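Local coordinates for thylakoid lumenal 15 kDa protein 1, chloroplastic (Arabidopsis thaliana, PDB 3N90) that is of unknown function but folds as a right-handed quadrilateral beta helix of pentapeptide repeats in the chloroplast thylakoid lumen, at residues 36-41 against 54-59; 74-79 against 95-100. The protein carries 2 engineered substitutions. All blocks are in the same frame, centred on the assembly; numbering follows the deposited sequence.

Interaction 1. Residues 36-41 against 54-59; sequences SILRQA and FDADLT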
ATOM      1  N   SER A  36      -3.430 -12.790  -2.321  1.00 10.39           N
ATOM      2  CA  SER A  36      -4.229 -12.983  -1.112  1.00  9.95           C
ATOM      3  C   SER A  36      -5.427 -12.046  -1.050  1.00 10.08           C
ATOM      4  O   SER A  36      -5.468 -10.996  -1.704  1.00  9.46           O
ATOM      5  CB  SER A  36      -3.383 -12.841   0.128  1.00  9.23           C
ATOM      6  OG  SER A  36      -2.540 -13.964   0.198  1.00 14.70           O
ATOM      7  N   ILE A  37      -6.428 -12.441  -0.240  1.00  9.21           N
ATOM      8  CA  ILE A  37      -7.557 -11.570   0.036  1.00 10.67           C
ATOM      9  C   ILE A  37      -7.292 -10.896   1.375  1.00 10.86           C
ATOM     10  O   ILE A  37      -7.055 -11.558   2.396  1.00 10.51           O
ATOM     11  CB  ILE A  37      -8.906 -12.354   0.114  1.00 10.10           C
ATOM     12  CG1 ILE A  37      -9.131 -13.210  -1.128  1.00 12.29           C
ATOM     13  CG2 ILE A  37     -10.036 -11.337   0.291  1.00 12.27           C
ATOM     14  CD1 ILE A  37     -10.450 -14.039  -1.037  1.00 12.71           C
ATOM     15  N   LEU A  38      -7.261  -9.573   1.347  1.00 10.30           N
ATOM     16  CA  LEU A  38      -6.893  -8.752   2.493  1.00 10.28           C
ATOM     17  C   LEU A  38      -7.925  -7.660   2.765  1.00 11.37           C
ATOM     18  O   LEU A  38      -7.574  -6.552   3.221  1.00 12.51           O
ATOM     19  CB  LEU A  38      -5.473  -8.164   2.318  1.00  9.48           C
ATOM     20  CG  LEU A  38      -4.363  -9.206   2.496  1.00  9.53           C
ATOM     21  CD1 LEU A  38      -3.087  -8.709   1.803  1.00 12.30           C
ATOM     22  CD2 LEU A  38      -4.124  -9.455   3.963  1.00  9.78           C
ATOM     23  N   ARG A  39      -9.196  -7.942   2.416  1.00 12.26           N
ATOM     24  CA  ARG A  39     -10.238  -6.957   2.616  1.00 14.39           C
ATOM     25  C   ARG A  39     -10.344  -6.648   4.094  1.00 13.73           C
ATOM     26  O   ARG A  39     -10.347  -7.570   4.946  1.00 15.17           O
ATOM     27  CB  ARG A  39     -11.605  -7.447   2.129  1.00 13.88           C
ATOM     28  CG  ARG A  39     -11.708  -7.752   0.706  1.00 16.96           C
ATOM     29  CD  ARG A  39     -13.230  -7.797   0.375  1.00 22.08           C
ATOM     30  NE  ARG A  39     -13.203  -7.494  -1.002  1.00 21.48           N
ATOM     31  CZ  ARG A  39     -14.001  -6.762  -1.723  1.00 16.68           C
ATOM     32  NH1 ARG A  39     -15.128  -6.146  -1.297  1.00 13.74           N
ATOM     33  NH2 ARG A  39     -13.603  -6.671  -2.953  1.00 16.86           N
ATOM     34  N   GLN A  40     -10.405  -5.354   4.377  1.00 15.38           N
ATOM     35  CA  GLN A  40     -10.452  -4.819   5.745  1.00 17.10           C
ATOM     36  C   GLN A  40      -9.288  -5.215   6.652  1.00 16.67           C
ATOM     37  O   GLN A  40      -9.415  -5.150   7.877  1.00 17.52           O
ATOM     38  CB  GLN A  40     -11.761  -5.243   6.431  1.00 18.05           C
ATOM     39  CG  GLN A  40     -13.009  -4.763   5.759  1.00 20.17           C
ATOM     40  CD  GLN A  40     -13.520  -5.655   4.629  1.00 25.04           C
ATOM     41  OE1 GLN A  40     -13.585  -6.891   4.747  1.00 25.02           O
ATOM     42  NE2 GLN A  40     -13.917  -5.021   3.531  1.00 24.71           N
ATOM     43  N   ALA A  41      -8.166  -5.655   6.077  1.00 15.81           N
ATOM     44  CA  ALA A  41      -7.027  -6.068   6.885  1.00 14.88           C
ATOM     45  C   ALA A  41      -6.425  -4.823   7.499  1.00 14.19           C
ATOM     46  O   ALA A  41      -6.515  -3.749   6.919  1.00 14.22           O
ATOM     47  CB  ALA A  41      -5.972  -6.800   6.061  1.00 15.29           C
ATOM     48  N   PHE A  54       1.066  -8.390  -5.049  1.00  9.31           N
ATOM     49  CA  PHE A  54       0.807  -8.646  -6.456  1.00 10.07           C
ATOM     50  C   PHE A  54      -0.568  -9.331  -6.645  1.00 10.51           C
ATOM     51  O   PHE A  54      -0.766 -10.446  -6.172  1.00 10.76           O
ATOM     52  CB  PHE A  54       1.889  -9.552  -7.053  1.00 10.84           C
ATOM     53  CG  PHE A  54       1.749  -9.748  -8.533  1.00 12.65           C
ATOM     54  CD1 PHE A  54       2.482  -8.928  -9.416  1.00 14.48           C
ATOM     55  CD2 PHE A  54       0.893 -10.711  -9.064  1.00 12.57           C
ATOM     56  CE1 PHE A  54       2.373  -9.073 -10.802  1.00 15.33           C
ATOM     57  CE2 PHE A  54       0.782 -10.868 -10.475  1.00 16.58           C
ATOM     58  CZ  PHE A  54       1.532 -10.030 -11.332  1.00 16.27           C
ATOM     59  N   ASP A  55      -1.500  -8.650  -7.307  1.00 11.42           N
ATOM     60  CA  ASP A  55      -2.861  -9.190  -7.518  1.00 11.53           C
ATOM     61  C   ASP A  55      -3.586  -9.543  -6.212  1.00 11.05           C
ATOM     62  O   ASP A  55      -4.496 -10.398  -6.235  1.00 11.48           O
ATOM     63  CB  ASP A  55      -2.843 -10.435  -8.409  1.00 10.86           C
ATOM     64  CG  ASP A  55      -3.946 -10.406  -9.482  1.00 12.52           C
ATOM     65  OD1 ASP A  55      -4.913  -9.628  -9.357  1.00 13.53           O
ATOM     66  OD2 ASP A  55      -3.764 -11.103 -10.499  1.00 12.52           O
ATOM     67  N   ALA A  56      -3.189  -8.927  -5.099  1.00 10.85           N
ATOM     68  CA  ALA A  56      -3.959  -9.016  -3.845  1.00 10.02           C
ATOM     69  C   ALA A  56      -5.216  -8.157  -3.885  1.00 10.29           C
ATOM     70  O   ALA A  56      -5.326  -7.214  -4.666  1.00 12.34           O
ATOM     71  CB  ALA A  56      -3.092  -8.691  -2.590  1.00 10.24           C
ATOM     72  N   ASP A  57      -6.171  -8.489  -3.031  1.00 10.58           N
ATOM     73  CA  ASP A  57      -7.353  -7.650  -2.862  1.00 10.63           C
ATOM     74  C   ASP A  57      -7.267  -6.947  -1.532  1.00 10.68           C
ATOM     75  O   ASP A  57      -7.377  -7.560  -0.466  1.00  9.91           O
ATOM     76  CB  ASP A  57      -8.636  -8.493  -2.945  1.00 10.72           C
ATOM     77  CG  ASP A  57      -9.908  -7.656  -2.804  1.00 13.72           C
ATOM     78  OD1 ASP A  57      -9.830  -6.419  -2.676  1.00 16.04           O
ATOM     79  OD2 ASP A  57     -11.012  -8.263  -2.856  1.00 15.51           O
ATOM     80  N   LEU A  58      -7.017  -5.641  -1.598  1.00 11.12           N
ATOM     81  CA  LEU A  58      -6.793  -4.855  -0.384  1.00 12.10           C
ATOM     82  C   LEU A  58      -8.005  -4.011   0.009  1.00 12.55           C
ATOM     83  O   LEU A  58      -7.897  -3.107   0.854  1.00 12.14           O
ATOM     84  CB  LEU A  58      -5.524  -3.972  -0.545  1.00 11.80           C
ATOM     85  CG  LEU A  58      -4.222  -4.761  -0.302  1.00 11.93           C
ATOM     86  CD1 LEU A  58      -3.016  -4.154  -1.037  1.00 14.03           C
ATOM     87  CD2 LEU A  58      -3.932  -4.864   1.233  1.00 13.46           C
ATOM     88  N   THR A  59      -9.150  -4.289  -0.605  1.00 11.51           N
ATOM     89  CA  THR A  59     -10.287  -3.394  -0.484  1.00 12.80           C
ATOM     90  C   THR A  59     -10.569  -3.035   0.982  1.00 12.46           C
ATOM     91  O   THR A  59     -10.714  -3.934   1.825  1.00 13.32           O
ATOM     92  CB  THR A  59     -11.551  -4.039  -1.109  1.00 12.86           C
ATOM     93  OG1 THR A  59     -11.341  -4.203  -2.513  1.00 12.91           O
ATOM     94  CG2 THR A  59     -12.760  -3.115  -0.863  1.00 13.27           C
TER

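Interaction 2. Residues 74-79 against 95-100; sequences SLANVT and GNTSFK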
ATOM      1  N   SER A  74       1.321  -4.198  -8.065  1.00 11.54           N
ATOM      2  CA  SER A  74       0.866  -4.437  -9.444  1.00 12.10           C
ATOM      3  C   SER A  74      -0.369  -5.324  -9.422  1.00 11.85           C
ATOM      4  O   SER A  74      -0.384  -6.313  -8.712  1.00 11.41           O
ATOM      5  CB  SER A  74       1.972  -5.072 -10.266  1.00 12.07           C
ATOM      6  OG  SER A  74       3.085  -4.182 -10.287  1.00 14.14           O
ATOM      7  N   LEU A  75      -1.379  -4.933 -10.202  1.00 12.27           N
ATOM      8  CA  LEU A  75      -2.643  -5.708 -10.379  1.00 12.69           C
ATOM      9  C   LEU A  75      -3.510  -5.774  -9.127  1.00 13.43           C
ATOM     10  O   LEU A  75      -4.561  -6.433  -9.142  1.00 13.88           O
ATOM     11  CB  LEU A  75      -2.391  -7.152 -10.856  1.00 12.22           C
ATOM     12  CG  LEU A  75      -1.443  -7.394 -12.042  1.00 12.33           C
ATOM     13  CD1 LEU A  75      -1.580  -8.783 -12.600  1.00 13.08           C
ATOM     14  CD2 LEU A  75      -1.726  -6.374 -13.092  1.00 14.56           C
ATOM     15  N   ALA A  76      -3.072  -5.137  -8.045  1.00 13.35           N
ATOM     16  CA  ALA A  76      -3.831  -5.182  -6.797  1.00 12.74           C
ATOM     17  C   ALA A  76      -5.096  -4.333  -6.871  1.00 13.79           C
ATOM     18  O   ALA A  76      -5.157  -3.296  -7.578  1.00 13.17           O
ATOM     19  CB  ALA A  76      -2.946  -4.721  -5.580  1.00 12.20           C
ATOM     20  N   ASN A  77      -6.088  -4.782  -6.117  1.00 13.24           N
ATOM     21  CA  ASN A  77      -7.288  -3.996  -5.844  1.00 14.36           C
ATOM     22  C   ASN A  77      -7.025  -3.183  -4.569  1.00 13.39           C
ATOM     23  O   ASN A  77      -7.048  -3.715  -3.463  1.00 14.11           O
ATOM     24  CB  ASN A  77      -8.486  -4.950  -5.701  1.00 13.83           C
ATOM     25  CG  ASN A  77      -9.782  -4.225  -5.510  1.00 17.15           C
ATOM     26  OD1 ASN A  77      -9.789  -3.016  -5.279  1.00 19.76           O
ATOM     27  ND2 ASN A  77     -10.900  -4.950  -5.621  1.00 15.36           N
ATOM     28  N   VAL A  78      -6.745  -1.905  -4.744  1.00 14.21           N
ATOM     29  CA  VAL A  78      -6.433  -1.016  -3.639  1.00 14.88           C
ATOM     30  C   VAL A  78      -7.553   0.009  -3.496  1.00 16.00           C
ATOM     31  O   VAL A  78      -7.311   1.208  -3.335  1.00 16.60           O
ATOM     32  CB  VAL A  78      -5.013  -0.385  -3.838  1.00 15.82           C
ATOM     33  CG1 VAL A  78      -4.472   0.135  -2.496  1.00 15.95           C
ATOM     34  CG2 VAL A  78      -4.057  -1.455  -4.343  1.00 14.66           C
ATOM     35  N   THR A  79      -8.791  -0.467  -3.586  1.00 15.71           N
ATOM     36  CA  THR A  79      -9.942   0.434  -3.506  1.00 17.01           C
ATOM     37  C   THR A  79     -10.295   0.710  -2.054  1.00 17.05           C
ATOM     38  O   THR A  79     -10.277  -0.188  -1.219  1.00 15.91           O
ATOM     39  CB  THR A  79     -11.198  -0.129  -4.265  1.00 18.25           C
ATOM     40  OG1 THR A  79     -11.624  -1.317  -3.626  1.00 21.59           O
ATOM     41  CG2 THR A  79     -10.897  -0.456  -5.705  1.00 18.34           C
ATOM     42  N   GLY A  95      -0.186  -2.189 -14.454  1.00 18.43           N
ATOM     43  CA  GLY A  95      -1.447  -2.719 -14.976  1.00 19.82           C
ATOM     44  C   GLY A  95      -2.690  -2.177 -14.306  1.00 21.10           C
ATOM     45  O   GLY A  95      -2.705  -1.064 -13.792  1.00 20.66           O
ATOM     46  N   ASN A  96      -3.720  -3.009 -14.346  1.00 22.77           N
ATOM     47  CA  ASN A  96      -5.070  -2.750 -13.883  1.00 24.99           C
ATOM     48  C   ASN A  96      -5.212  -2.691 -12.363  1.00 25.07           C
ATOM     49  O   ASN A  96      -6.045  -3.405 -11.790  1.00 26.25           O
ATOM     50  CB  ASN A  96      -5.919  -3.925 -14.346  1.00 26.25           C
ATOM     51  CG  ASN A  96      -5.290  -5.283 -13.956  1.00 28.78           C
ATOM     52  OD1 ASN A  96      -4.393  -5.759 -14.647  1.00 34.97           O
ATOM     53  ND2 ASN A  96      -5.730  -5.874 -12.826  1.00 31.33           N
ATOM     54  N   THR A  97      -4.418  -1.850 -11.724  1.00 25.65           N
ATOM     55  CA  THR A  97      -4.511  -1.628 -10.278  1.00 26.24           C
ATOM     56  C   THR A  97      -5.567  -0.549 -10.111  1.00 26.14           C
ATOM     57  O   THR A  97      -5.579   0.426 -10.877  1.00 28.50           O
ATOM     58  CB  THR A  97      -3.157  -1.117  -9.725  1.00 26.21           C
ATOM     59  OG1 THR A  97      -2.087  -1.927 -10.242  1.00 30.66           O
ATOM     60  CG2 THR A  97      -3.118  -1.157  -8.202  1.00 25.57           C
ATOM     61  N   SER A  98      -6.458  -0.703  -9.140  1.00 23.69           N
ATOM     62  CA  SER A  98      -7.407   0.371  -8.856  1.00 22.09           C
ATOM     63  C   SER A  98      -7.125   0.986  -7.501  1.00 20.88           C
ATOM     64  O   SER A  98      -7.008   0.265  -6.532  1.00 18.74           O
ATOM     65  CB  SER A  98      -8.849  -0.122  -8.900  1.00 23.21           C
ATOM     66  OG  SER A  98      -9.696   0.968  -8.571  1.00 25.63           O
ATOM     67  N   PHE A  99      -6.998   2.314  -7.443  1.00 20.24           N
ATOM     68  CA  PHE A  99      -6.937   3.044  -6.149  1.00 20.89           C
ATOM     69  C   PHE A  99      -8.238   3.823  -5.870  1.00 20.66           C
ATOM     70  O   PHE A  99      -8.283   4.654  -4.962  1.00 20.72           O
ATOM     71  CB  PHE A  99      -5.721   4.001  -6.081  1.00 20.84           C
ATOM     72  CG  PHE A  99      -4.417   3.347  -5.672  1.00 22.30           C
ATOM     73  CD1 PHE A  99      -3.734   3.791  -4.539  1.00 23.01           C
ATOM     74  CD2 PHE A  99      -3.851   2.325  -6.420  1.00 24.34           C
ATOM     75  CE1 PHE A  99      -2.520   3.211  -4.135  1.00 23.80           C
ATOM     76  CE2 PHE A  99      -2.630   1.723  -6.016  1.00 27.32           C
ATOM     77  CZ  PHE A  99      -1.961   2.169  -4.870  1.00 24.23           C
ATOM     78  N   LYS A 100      -9.298   3.551  -6.640  1.00 20.84           N
ATOM     79  CA  LYS A 100     -10.568   4.291  -6.491  1.00 20.67           C
ATOM     80  C   LYS A 100     -11.062   4.356  -5.045  1.00 19.38           C
ATOM     81  O   LYS A 100     -11.213   3.316  -4.372  1.00 18.96           O
ATOM     82  CB  LYS A 100     -11.647   3.696  -7.404  1.00 21.42           C
ATOM     83  CG  LYS A 100     -13.057   4.249  -7.159  1.00 25.80           C
ATOM     84  CD  LYS A 100     -13.963   4.013  -8.348  1.00 31.32           C
ATOM     85  CE  LYS A 100     -15.347   4.601  -8.121  1.00 32.05           C
ATOM     86  NZ  LYS A 100     -16.239   4.310  -9.274  1.00 33.62           N
TER
HETATM   87  O   HOH W   1      -7.715  -3.683  -9.484  1.00 31.35           O

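Interaction 1. Residues 36-41 against 54-59
Two successive coils of the right-handed quadrilateral beta helix are joined where Ile37 forms a beta bridge with Asp57, twenty residues on, one full turn of four five-residue sides. The backbones run in the same direction, 16° apart. Asp57 N donates to Ser36 O at 2.9 Å and Leu38 N to Asp57 O at 2.7 Å. Past the bridge, the chain rounds a corner in a type II turn from Leu38 to Ala41, and Gln40 N bonds Thr59 O at 2.9 Å.

On the outer surface, Arg39, extended from CG to NE, grips Asp57 side-on: NE and NH2 each reach OD2 at 3.0 Å in a salt bridge. OD2 lies in the guanidinium plane, but the two planes stand 81° apart; OD2 receives NH2 on its syn lone pair, whereas NE approaches from above the carboxylate plane. With CG anti to the backbone N (chi1 -179°), Asp57 OD1 accepts from Thr59 N, forming an Asx turn, and also from Thr59 OG1. Two donors on each oxygen fix the carboxylate's rotation. Thr59 CB covers one guanidinium face, 3.7 Å above its centre. Inside, Leu38 CB packs beside Leu58 CD2 at 3.8 Å.

On the N-terminal side, Ser36 OG bonds Thr13 O, at the end of helix 10-13, and Gln16 N, while the backbone of Ile37 pairs with Gln16 and Leu18 and that of Arg39 with Gly20.

Interaction 2. Residues 74-79 against 95-100
Val78 sits on the ring of Phe99, its CB 3.9 Å from the ring centroid and 13° off the normal, a CH-pi contact. CG1 spreads toward CE1 and CZ of the ring, and CG2 reaches CE2 as well as the CG2 methyl of Thr97. Replacing Phe99 by an alanine would remove the face on which Val78 rests and probably open a gap in the interior, where the ring also touches Leu83.

Thr97 divides its branches between two tasks. CG2, anti to the backbone N, presses on Ala76 O at 3.0 Å, while OG1 accepts a weak bond from Leu75 N at 3.1 Å and has a second weak bond with Phe73 O. Nearer the outside, Ser98 OG accepts from Lys100 N at 3.2 Å in an ST turn.

These side chains belong to neighbouring coils of the quadrilateral beta helix, stacked through the single bridge of Asn77 with Ser98. Val78 N donates to Ser98 O at 2.8 Å and Ser98 N to Ala76 O at 3.3 Å. The bridged residues are twenty-one apart, one more than four pentapeptides supply. Just before the bridge, Asn96 centres an inverse gamma turn, and a water donates to both Ala76 O and Asn96 O, tying the coils together beside that turn.

Leu75 CD2 meets Asn96 OD1 at 3.1 Å, the two side chains crossing at an angle. The same methyl lies 4.1 Å from Gly95 CA, on the side where a beta carbon would point, and the phi of 67° by itself favours glycine. Gly95 O is held in turn by Arg115 NH1, and Ser74 OG bonds Asp72 OD1 and Met94 N.

How the interactions relate
Interactions 1 and 2 follow one another along the chain and stack along the same side of the beta helix, their centres 10 Å apart. Segments 54-59 and 74-79 make the junction: Ala56 O lies 2.9 Å from Asn77 N, and Leu58 N lies 2.7 Å from Asn77 O, both probable hydrogen bonds. The four segments thus form consecutive layers, with Leu38, Leu58, Val78 and Phe99 in line inside. Outside, the hydroxyls of Thr59 and Thr79 are hydrogen-bonded to each other. At the other end of the same junction, the side chain of Leu75 from interaction 2 touches Phe54 of segment 54-59.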